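Local coordinates for protein putative tryptophan halogenase (Xanthomonas campestris pv. campestris, PDB 6Y1W) that is a flavin-dependent halogenase that probably uses bound FAD to halogenate an aromatic substrate, perhaps one related to tryptophan, at residues 250-256 with 281-286; 89-94 with 345-349; 145-151 with 261-265. All blocks are in the same frame, centred on the assembly; numbering follows the deposited sequence. Where two conformers were deposited one is given.

Interaction 1 (250-256 with 281-286); sequences LAVQTES and HRVGNG. With BUD ((2S,3S)-butane-2,3-diol), chain L.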
loop_
_atom_site.group_PDB
_atom_site.type_symbol
_atom_site.label_atom_id
_atom_site.label_comp_id
_atom_site.label_asym_id
_atom_site.label_seq_id
_atom_site.Cartn_x
_atom_site.Cartn_y
_atom_site.Cartn_z
ATOM N N LEU A 250 25.949 -25.294 -4.516
ATOM C CA LEU A 250 27.116 -25.751 -3.766
ATOM C C LEU A 250 27.600 -24.564 -2.948
ATOM O O LEU A 250 27.750 -23.475 -3.510
ATOM C CB LEU A 250 28.262 -26.174 -4.699
ATOM C CG LEU A 250 28.195 -27.553 -5.326
ATOM C CD1 LEU A 250 29.179 -27.641 -6.507
ATOM C CD2 LEU A 250 28.478 -28.623 -4.253
ATOM N N ALA A 251 27.880 -24.765 -1.653
ATOM C CA ALA A 251 28.243 -23.636 -0.799
ATOM C C ALA A 251 29.562 -23.917 -0.090
ATOM O O ALA A 251 29.851 -25.062 0.269
ATOM C CB ALA A 251 27.142 -23.341 0.234
ATOM N N VAL A 252 30.365 -22.875 0.108
ATOM C CA VAL A 252 31.679 -23.054 0.749
ATOM C C VAL A 252 32.102 -21.732 1.375
ATOM O O VAL A 252 31.912 -20.662 0.785
ATOM C CB VAL A 252 32.738 -23.541 -0.266
ATOM C CG1 VAL A 252 33.016 -22.453 -1.339
ATOM C CG2 VAL A 252 34.055 -23.941 0.466
ATOM N N GLN A 253 32.742 -21.814 2.546
ATOM C CA GLN A 253 33.283 -20.636 3.197
ATOM C C GLN A 253 34.759 -20.491 2.848
ATOM O O GLN A 253 35.473 -21.474 2.651
ATOM C CB GLN A 253 33.077 -20.714 4.728
ATOM C CG GLN A 253 31.626 -20.985 5.162
ATOM C CD GLN A 253 30.594 -19.900 4.685
ATOM O OE1 GLN A 253 30.586 -18.772 5.183
ATOM N NE2 GLN A 253 29.719 -20.264 3.731
ATOM N N THR A 254 35.212 -19.252 2.750
ATOM C CA THR A 254 36.626 -19.011 2.480
ATOM C C THR A 254 37.154 -18.002 3.481
ATOM O O THR A 254 36.405 -17.219 4.064
ATOM C CB THR A 254 36.889 -18.486 1.054
ATOM O OG1 THR A 254 36.031 -17.351 0.779
ATOM C CG2 THR A 254 36.665 -19.590 0.010
ATOM N N GLU A 255 38.481 -17.980 3.653
ATOM C CA GLU A 255 39.013 -16.927 4.502
ATOM C C GLU A 255 38.875 -15.555 3.828
ATOM O O GLU A 255 38.829 -15.424 2.594
ATOM C CB GLU A 255 40.487 -17.209 4.866
ATOM C CG GLU A 255 41.373 -17.152 3.720
ATOM C CD GLU A 255 42.735 -17.844 3.972
ATOM O OE1 GLU A 255 43.163 -18.055 5.146
ATOM O OE2 GLU A 255 43.367 -18.164 2.957
ATOM N N SER A 256 38.801 -14.525 4.660
ATOM C CA SER A 256 38.833 -13.161 4.160
ATOM C C SER A 256 40.197 -12.855 3.547
ATOM O O SER A 256 41.237 -13.300 4.050
ATOM C CB SER A 256 38.555 -12.188 5.301
ATOM O OG SER A 256 37.395 -12.591 6.024
ATOM N N HIS A 281 34.946 -12.231 9.805
ATOM C CA HIS A 281 36.221 -12.945 9.784
ATOM C C HIS A 281 36.256 -14.068 8.786
ATOM O O HIS A 281 37.130 -14.942 8.900
ATOM C CB HIS A 281 36.571 -13.498 11.173
ATOM C CG HIS A 281 36.669 -12.415 12.198
ATOM N ND1 HIS A 281 37.763 -11.565 12.293
ATOM C CD2 HIS A 281 35.811 -12.041 13.168
ATOM C CE1 HIS A 281 37.551 -10.700 13.272
ATOM N NE2 HIS A 281 36.386 -10.981 13.831
ATOM N N ARG A 282 35.295 -14.124 7.860
ATOM C CA ARG A 282 35.313 -15.098 6.776
ATOM C C ARG A 282 34.358 -14.597 5.696
ATOM O O ARG A 282 33.694 -13.565 5.855
ATOM C CB ARG A 282 34.929 -16.493 7.277
ATOM C CG ARG A 282 33.444 -16.630 7.531
ATOM C CD ARG A 282 33.074 -18.096 7.876
ATOM N NE ARG A 282 31.657 -18.374 7.641
ATOM C CZ ARG A 282 30.734 -18.340 8.604
ATOM N NH1 ARG A 282 31.094 -18.045 9.845
ATOM N NH2 ARG A 282 29.453 -18.609 8.322
ATOM N N VAL A 283 34.280 -15.357 4.605
ATOM C CA VAL A 283 33.428 -15.008 3.471
ATOM C C VAL A 283 32.589 -16.219 3.088
ATOM O O VAL A 283 33.108 -17.340 3.021
ATOM C CB VAL A 283 34.315 -14.541 2.303
ATOM C CG1 VAL A 283 33.492 -14.373 1.017
ATOM C CG2 VAL A 283 35.015 -13.226 2.691
ATOM N N GLY A 284 31.281 -16.010 2.873
ATOM C CA GLY A 284 30.424 -17.067 2.373
ATOM C C GLY A 284 30.344 -17.029 0.853
ATOM O O GLY A 284 30.296 -15.967 0.257
ATOM N N ASN A 285 30.373 -18.222 0.234
ATOM C CA ASN A 285 30.325 -18.341 -1.219
ATOM C C ASN A 285 29.355 -19.444 -1.594
ATOM O O ASN A 285 29.175 -20.407 -0.851
ATOM C CB ASN A 285 31.696 -18.729 -1.831
ATOM C CG ASN A 285 32.823 -17.826 -1.369
ATOM O OD1 ASN A 285 33.188 -16.869 -2.054
ATOM N ND2 ASN A 285 33.437 -18.172 -0.216
ATOM N N GLY A 286 28.786 -19.345 -2.780
ATOM C CA GLY A 286 28.006 -20.477 -3.283
ATOM C C GLY A 286 27.718 -20.285 -4.752
ATOM O O GLY A 286 27.843 -19.181 -5.277
HETATM C C1 BUD L . 31.850 -24.130 10.298
HETATM O O1 BUD L . 32.194 -22.885 12.324
HETATM C C2 BUD L . 32.670 -23.057 11.003
HETATM O O2 BUD L . 33.415 -20.811 10.845
HETATM C C3 BUD L . 32.537 -21.732 10.268
HETATM C C4 BUD L . 32.985 -21.926 8.825
HETATM O O HOH W 1 39.371 -15.155 7.353
#
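Val-252 and Asn-285 form a hydrogen-bonded pair of an antiparallel ladder, and Thr-254 with Val-283 forms the next. The ladder joins strands 248-254 and 283-289 inside the mixed sheet of this halogenase. The short strand axes run 4.6 Å apart at 158°. The packing is tight on the side that carries Val-252, Thr-254, Val-283 and Asn-285. Here Val-252 O takes two bonds from Asn-285, one from its backbone N and one from ND2, from opposite faces of the carbonyl plane. Asn-285 ND2 also gives a bond of 2.9 Å to Thr-254 OG1. Both acceptors lie near the amide plane, so the amide is held against rotation. Thr-254 OG1 sits between its own backbone N and carbonyl carbon (chi1 51°), and this turns it to the amide. Leu-303 of helix 296-306 packs on Val-252 from this side.

The 255-256 and 281 end is looser. There water 1 accepts from Ser-256 N and donates to His-281 O. On the other face of the sheet the Gln-253 amide turns to Arg-282. Bound butanediol lies beside Gln-253 CG, and its C3 sits over one guanidinium face, toward the rim. Asp-166 makes a salt bridge to Arg-282 NH2. The Gln-253 chain folds back about its CB-CG bond (chi2 -60°), and Arg-282 NE meets Gln-253 OE1 at 2.7 Å, in the guanidinium plane.

Interaction 2 (89-94 with 345-349); sequences KVGIAF and PIEST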
loop_
_atom_site.group_PDB
_atom_site.type_symbol
_atom_site.label_atom_id
_atom_site.label_comp_id
_atom_site.label_asym_id
_atom_site.label_seq_id
_atom_site.Cartn_x
_atom_site.Cartn_y
_atom_site.Cartn_z
ATOM N N LYS A 89 25.215 -4.295 5.050
ATOM C CA LYS A 89 24.919 -4.486 3.636
ATOM C C LYS A 89 24.128 -3.298 3.142
ATOM O O LYS A 89 23.123 -2.946 3.759
ATOM C CB LYS A 89 24.080 -5.767 3.442
ATOM C CG LYS A 89 23.615 -5.963 1.993
ATOM C CD LYS A 89 22.670 -7.148 1.907
ATOM C CE LYS A 89 22.039 -7.209 0.485
ATOM N NZ LYS A 89 20.788 -8.096 0.517
ATOM N N VAL A 90 24.566 -2.689 2.026
ATOM C CA VAL A 90 23.807 -1.596 1.413
ATOM C C VAL A 90 23.301 -1.936 0.020
ATOM O O VAL A 90 22.633 -1.096 -0.598
ATOM C CB VAL A 90 24.612 -0.283 1.379
ATOM C CG1 VAL A 90 24.923 0.186 2.794
ATOM C CG2 VAL A 90 25.914 -0.475 0.572
ATOM N N GLY A 91 23.588 -3.129 -0.502
ATOM C CA GLY A 91 23.123 -3.446 -1.843
ATOM C C GLY A 91 23.707 -4.763 -2.320
ATOM O O GLY A 91 24.422 -5.458 -1.586
ATOM N N ILE A 92 23.395 -5.084 -3.587
ATOM C CA ILE A 92 23.853 -6.298 -4.268
ATOM C C ILE A 92 24.521 -5.866 -5.569
ATOM O O ILE A 92 23.918 -5.121 -6.363
ATOM C CB ILE A 92 22.694 -7.254 -4.606
ATOM C CG1 ILE A 92 21.964 -7.667 -3.309
ATOM C CG2 ILE A 92 23.185 -8.509 -5.307
ATOM C CD1 ILE A 92 20.745 -8.578 -3.527
ATOM N N ALA A 93 25.740 -6.357 -5.816
ATOM C CA ALA A 93 26.407 -6.085 -7.085
ATOM C C ALA A 93 26.070 -7.203 -8.056
ATOM O O ALA A 93 26.425 -8.376 -7.821
ATOM C CB ALA A 93 27.920 -5.953 -6.887
ATOM N N PHE A 94 25.350 -6.848 -9.133
ATOM C CA PHE A 94 24.926 -7.820 -10.138
ATOM C C PHE A 94 25.911 -7.789 -11.288
ATOM O O PHE A 94 25.943 -6.823 -12.052
ATOM C CB PHE A 94 23.512 -7.506 -10.628
ATOM C CG PHE A 94 22.454 -7.978 -9.666
ATOM C CD1 PHE A 94 22.066 -9.326 -9.683
ATOM C CD2 PHE A 94 21.937 -7.138 -8.685
ATOM C CE1 PHE A 94 21.118 -9.821 -8.742
ATOM C CE2 PHE A 94 20.965 -7.620 -7.761
ATOM C CZ PHE A 94 20.584 -8.965 -7.782
ATOM N N PRO A 345 18.263 -17.205 -3.406
ATOM C CA PRO A 345 18.648 -16.007 -2.625
ATOM C C PRO A 345 19.185 -14.851 -3.441
ATOM O O PRO A 345 20.025 -14.073 -2.954
ATOM C CB PRO A 345 19.730 -16.549 -1.673
ATOM C CG PRO A 345 20.382 -17.641 -2.466
ATOM C CD PRO A 345 19.198 -18.321 -3.191
ATOM N N ILE A 346 18.677 -14.701 -4.668
ATOM C CA ILE A 346 19.199 -13.683 -5.571
ATOM C C ILE A 346 18.907 -12.274 -5.073
ATOM O O ILE A 346 19.665 -11.345 -5.371
ATOM C CB ILE A 346 18.627 -13.922 -6.975
ATOM C CG1 ILE A 346 19.251 -12.988 -7.998
ATOM C CG2 ILE A 346 17.099 -13.675 -7.001
ATOM C CD1 ILE A 346 18.782 -13.318 -9.433
ATOM N N GLU A 347 17.827 -12.080 -4.302
ATOM C CA GLU A 347 17.514 -10.792 -3.697
ATOM C C GLU A 347 17.403 -10.901 -2.176
ATOM O O GLU A 347 16.748 -10.076 -1.541
ATOM C CB GLU A 347 16.215 -10.197 -4.276
ATOM C CG GLU A 347 16.394 -9.602 -5.689
ATOM C CD GLU A 347 17.131 -8.264 -5.701
ATOM O OE1 GLU A 347 17.319 -7.647 -4.619
ATOM O OE2 GLU A 347 17.557 -7.810 -6.833
ATOM N N SER A 348 18.046 -11.908 -1.571
ATOM C CA SER A 348 18.184 -12.002 -0.112
ATOM C C SER A 348 16.833 -11.917 0.595
ATOM O O SER A 348 16.665 -11.157 1.548
ATOM C CB SER A 348 19.140 -10.933 0.466
ATOM O OG SER A 348 20.324 -10.717 -0.345
ATOM N N THR A 349 15.879 -12.736 0.161
ATOM C CA THR A 349 14.515 -12.680 0.693
ATOM C C THR A 349 14.182 -13.808 1.680
ATOM O O THR A 349 13.082 -13.784 2.236
ATOM C CB THR A 349 13.479 -12.689 -0.440
ATOM O OG1 THR A 349 13.772 -13.729 -1.398
ATOM C CG2 THR A 349 13.418 -11.339 -1.152
#
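Lys-89 NZ is gripped by Ser-348 OG, 2.8 Å away, and by the backbone O of Thr-62. Lys-89 is the predicted catalytic lysine of the halogenase family. Its chain is stretched throughout, with CG opposite the backbone N (chi1 175°), and this carries the amine across to the 345-349 loop. Ser-348 thus positions the amine from the far side of the contact. Glu-347 is the predicted tryptophan-binding residue. Its OE1 stays 6.2 Å from Lys-89 NZ, so the two groups do not pair directly.

Between them the contact is apolar on the strand side. Ile-92 points its CD1 methyl at the loop, 3.5 Å from Ile-346 O and close to Glu-347 OE1. Phe-94 presents its outer rim. Its CZ lies 3.5 Å from Ile-346 O, which is at the ring edge, while CE1 touches Ile-346 CG1. The Glu-347 carboxylate is turned 33° from the ring plane, and OE2 lies 3.4 Å from Phe-94 CZ. OE2 is also hydrogen-bonded to His-395 NE2 and His-106 ND1, which hold the carboxylate in place. A fold about the CB-CG bond of Glu-347 (chi2 -75°) brings the carboxylate to the rim of the Phe-94 ring.

Strand 91-99 forms one wall, next to strand 263-268. Helix 371-397 lies against Ile-346 and Glu-347, and the loop itself leads into helix 350-363.

Interaction 3 (145-151 with 261-265); sequences AAQEGRF and VTFTR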
loop_
_atom_site.group_PDB
_atom_site.type_symbol
_atom_site.label_atom_id
_atom_site.label_comp_id
_atom_site.label_asym_id
_atom_site.label_seq_id
_atom_site.Cartn_x
_atom_site.Cartn_y
_atom_site.Cartn_z
ATOM N N ALA A 145 28.079 4.045 -1.466
ATOM C CA ALA A 145 28.703 3.397 -0.314
ATOM C C ALA A 145 29.085 1.953 -0.629
ATOM O O ALA A 145 30.056 1.413 -0.068
ATOM C CB ALA A 145 27.762 3.456 0.890
ATOM N N ALA A 146 28.334 1.309 -1.518
ATOM C CA ALA A 146 28.737 -0.014 -1.982
ATOM C C ALA A 146 30.019 0.076 -2.784
ATOM O O ALA A 146 30.921 -0.740 -2.606
ATOM C CB ALA A 146 27.616 -0.651 -2.828
ATOM N N GLN A 147 30.122 1.077 -3.661
ATOM C CA GLN A 147 31.312 1.188 -4.492
ATOM C C GLN A 147 32.551 1.482 -3.673
ATOM O O GLN A 147 33.638 1.013 -4.029
ATOM C CB GLN A 147 31.132 2.285 -5.533
ATOM C CG GLN A 147 30.078 1.851 -6.538
ATOM C CD GLN A 147 29.869 2.898 -7.631
ATOM O OE1 GLN A 147 29.889 4.098 -7.382
ATOM N NE2 GLN A 147 29.627 2.423 -8.856
ATOM N N GLU A 148 32.425 2.302 -2.636
ATOM C CA GLU A 148 33.599 2.773 -1.903
ATOM C C GLU A 148 33.845 2.014 -0.611
ATOM O O GLU A 148 34.835 2.309 0.072
ATOM C CB GLU A 148 33.470 4.266 -1.575
ATOM C CG GLU A 148 33.275 5.173 -2.800
ATOM C CD GLU A 148 34.398 5.072 -3.790
ATOM O OE1 GLU A 148 35.540 4.741 -3.367
ATOM O OE2 GLU A 148 34.153 5.323 -5.003
ATOM N N GLY A 149 32.955 1.100 -0.226
ATOM C CA GLY A 149 33.198 0.292 0.969
ATOM C C GLY A 149 33.107 1.053 2.275
ATOM O O GLY A 149 33.902 0.802 3.205
ATOM N N ARG A 150 32.154 1.968 2.374
ATOM C CA ARG A 150 31.974 2.835 3.534
ATOM C C ARG A 150 30.617 2.608 4.187
ATOM O O ARG A 150 29.630 2.277 3.514
ATOM C CB ARG A 150 32.092 4.312 3.113
ATOM C CG ARG A 150 33.452 4.662 2.541
ATOM C CD ARG A 150 33.549 6.144 2.266
ATOM N NE ARG A 150 34.877 6.511 1.783
ATOM C CZ ARG A 150 35.886 6.887 2.561
ATOM N NH1 ARG A 150 35.736 6.947 3.878
ATOM N NH2 ARG A 150 37.058 7.196 2.012
ATOM N N PHE A 151 30.553 2.801 5.513
ATOM C CA PHE A 151 29.277 2.686 6.216
ATOM C C PHE A 151 29.360 3.382 7.562
ATOM O O PHE A 151 30.327 3.174 8.313
ATOM C CB PHE A 151 28.840 1.225 6.469
ATOM C CG PHE A 151 27.500 1.143 7.163
ATOM C CD1 PHE A 151 26.329 1.195 6.414
ATOM C CD2 PHE A 151 27.404 1.150 8.556
ATOM C CE1 PHE A 151 25.099 1.201 7.039
ATOM C CE2 PHE A 151 26.173 1.168 9.193
ATOM C CZ PHE A 151 25.008 1.207 8.421
ATOM N N VAL A 261 33.647 -5.886 2.146
ATOM C CA VAL A 261 32.851 -4.953 1.344
ATOM C C VAL A 261 31.471 -4.753 1.967
ATOM O O VAL A 261 31.100 -5.425 2.945
ATOM C CB VAL A 261 32.727 -5.434 -0.111
ATOM C CG1 VAL A 261 34.133 -5.510 -0.812
ATOM C CG2 VAL A 261 31.969 -6.798 -0.221
ATOM N N THR A 262 30.721 -3.776 1.444
ATOM C CA THR A 262 29.400 -3.433 1.967
ATOM C C THR A 262 28.269 -3.968 1.091
ATOM O O THR A 262 27.111 -3.594 1.306
ATOM C CB THR A 262 29.229 -1.919 2.104
ATOM O OG1 THR A 262 29.603 -1.293 0.879
ATOM C CG2 THR A 262 30.113 -1.339 3.297
ATOM N N PHE A 263 28.564 -4.888 0.184
ATOM C CA PHE A 263 27.546 -5.423 -0.706
ATOM C C PHE A 263 27.663 -6.940 -0.763
ATOM O O PHE A 263 28.710 -7.525 -0.480
ATOM C CB PHE A 263 27.665 -4.804 -2.111
ATOM C CG PHE A 263 29.004 -5.034 -2.751
ATOM C CD1 PHE A 263 29.257 -6.215 -3.422
ATOM C CD2 PHE A 263 30.032 -4.097 -2.624
ATOM C CE1 PHE A 263 30.488 -6.459 -3.983
ATOM C CE2 PHE A 263 31.289 -4.336 -3.170
ATOM C CZ PHE A 263 31.523 -5.503 -3.846
ATOM N N THR A 264 26.547 -7.573 -1.119
ATOM C CA THR A 264 26.522 -8.974 -1.523
ATOM C C THR A 264 26.825 -9.009 -3.005
ATOM O O THR A 264 26.357 -8.141 -3.740
ATOM C CB THR A 264 25.128 -9.549 -1.243
ATOM O OG1 THR A 264 24.908 -9.604 0.173
ATOM C CG2 THR A 264 24.970 -10.931 -1.892
ATOM N N ARG A 265 27.629 -9.979 -3.443
ATOM C CA ARG A 265 27.913 -10.102 -4.870
ATOM C C ARG A 265 27.079 -11.223 -5.463
ATOM O O ARG A 265 26.999 -12.309 -4.885
ATOM C CB ARG A 265 29.406 -10.342 -5.113
ATOM C CG ARG A 265 29.816 -10.156 -6.583
ATOM C CD ARG A 265 31.337 -10.240 -6.696
ATOM N NE ARG A 265 31.785 -11.627 -6.667
ATOM C CZ ARG A 265 33.045 -12.000 -6.476
ATOM N NH1 ARG A 265 33.980 -11.062 -6.285
ATOM N NH2 ARG A 265 33.360 -13.298 -6.495
HETATM O O HOH W 2 32.258 -2.209 -0.589
#
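Thr-262 and Phe-263 meet Ala-145 and Ala-146 at the end of helix 141-148. Just before them, Val-261 places CG2 over the centre of the Phe-263 ring, within its own segment. Thr-262 carries the main bond. Its OG1 donates to Ala-145 O at 2.9 Å, from above the carbonyl plane. OG1 sits between the backbone N and the carbonyl carbon (chi1 50°), which directs it at the helix end. The same Ala-145 O also accepts from Arg-150 N and, weakly, from Gly-149 N. The other branch, CG2, rests 3.7 Å from Arg-150 O. Thr-262 N reaches the helix through water 2.

Phe-263 comes next. The edge of its ring meets Ala-146 O, with CD2 at 3.5 Å, and CD2 also touches Ala-146 CB. From there the strand runs on beside 91-99, with Phe-263 packed on Ala-93.

The contact thus joins the C-terminal end of helix 141-148 to the residues leading into strand 263-268. Gly-149, with phi 70°, ends the helix. Thr-262 OG1 adds a further bond to Ala-145 O, and water 2 donates to Ala-146 O, while buried Arg-150 O finds no hydrogen-bond partner.

How the interactions relate
From the N terminus, 89-94 comes first and meets 345-349 far along the chain, so interaction 2 closes the longest loop. Interactions 1 and 3 both nest inside it. The chain then passes 145-151, 250-256, 261-265 and 281-286 in turn, so interactions 3 and 1 cross. All three reach the same mixed sheet. Interaction 1 pairs two of its strands, interaction 2 ties strand 91-99 to the loop before helix 350-363, and interaction 3 ties strand 263-268 to helix 141-148. Interactions 2 and 3 touch through neighbouring strands, with a probable bond from Ala-93 N to Thr-264 O. Interaction 1 is centred about 16 Å from the centre of interaction 2.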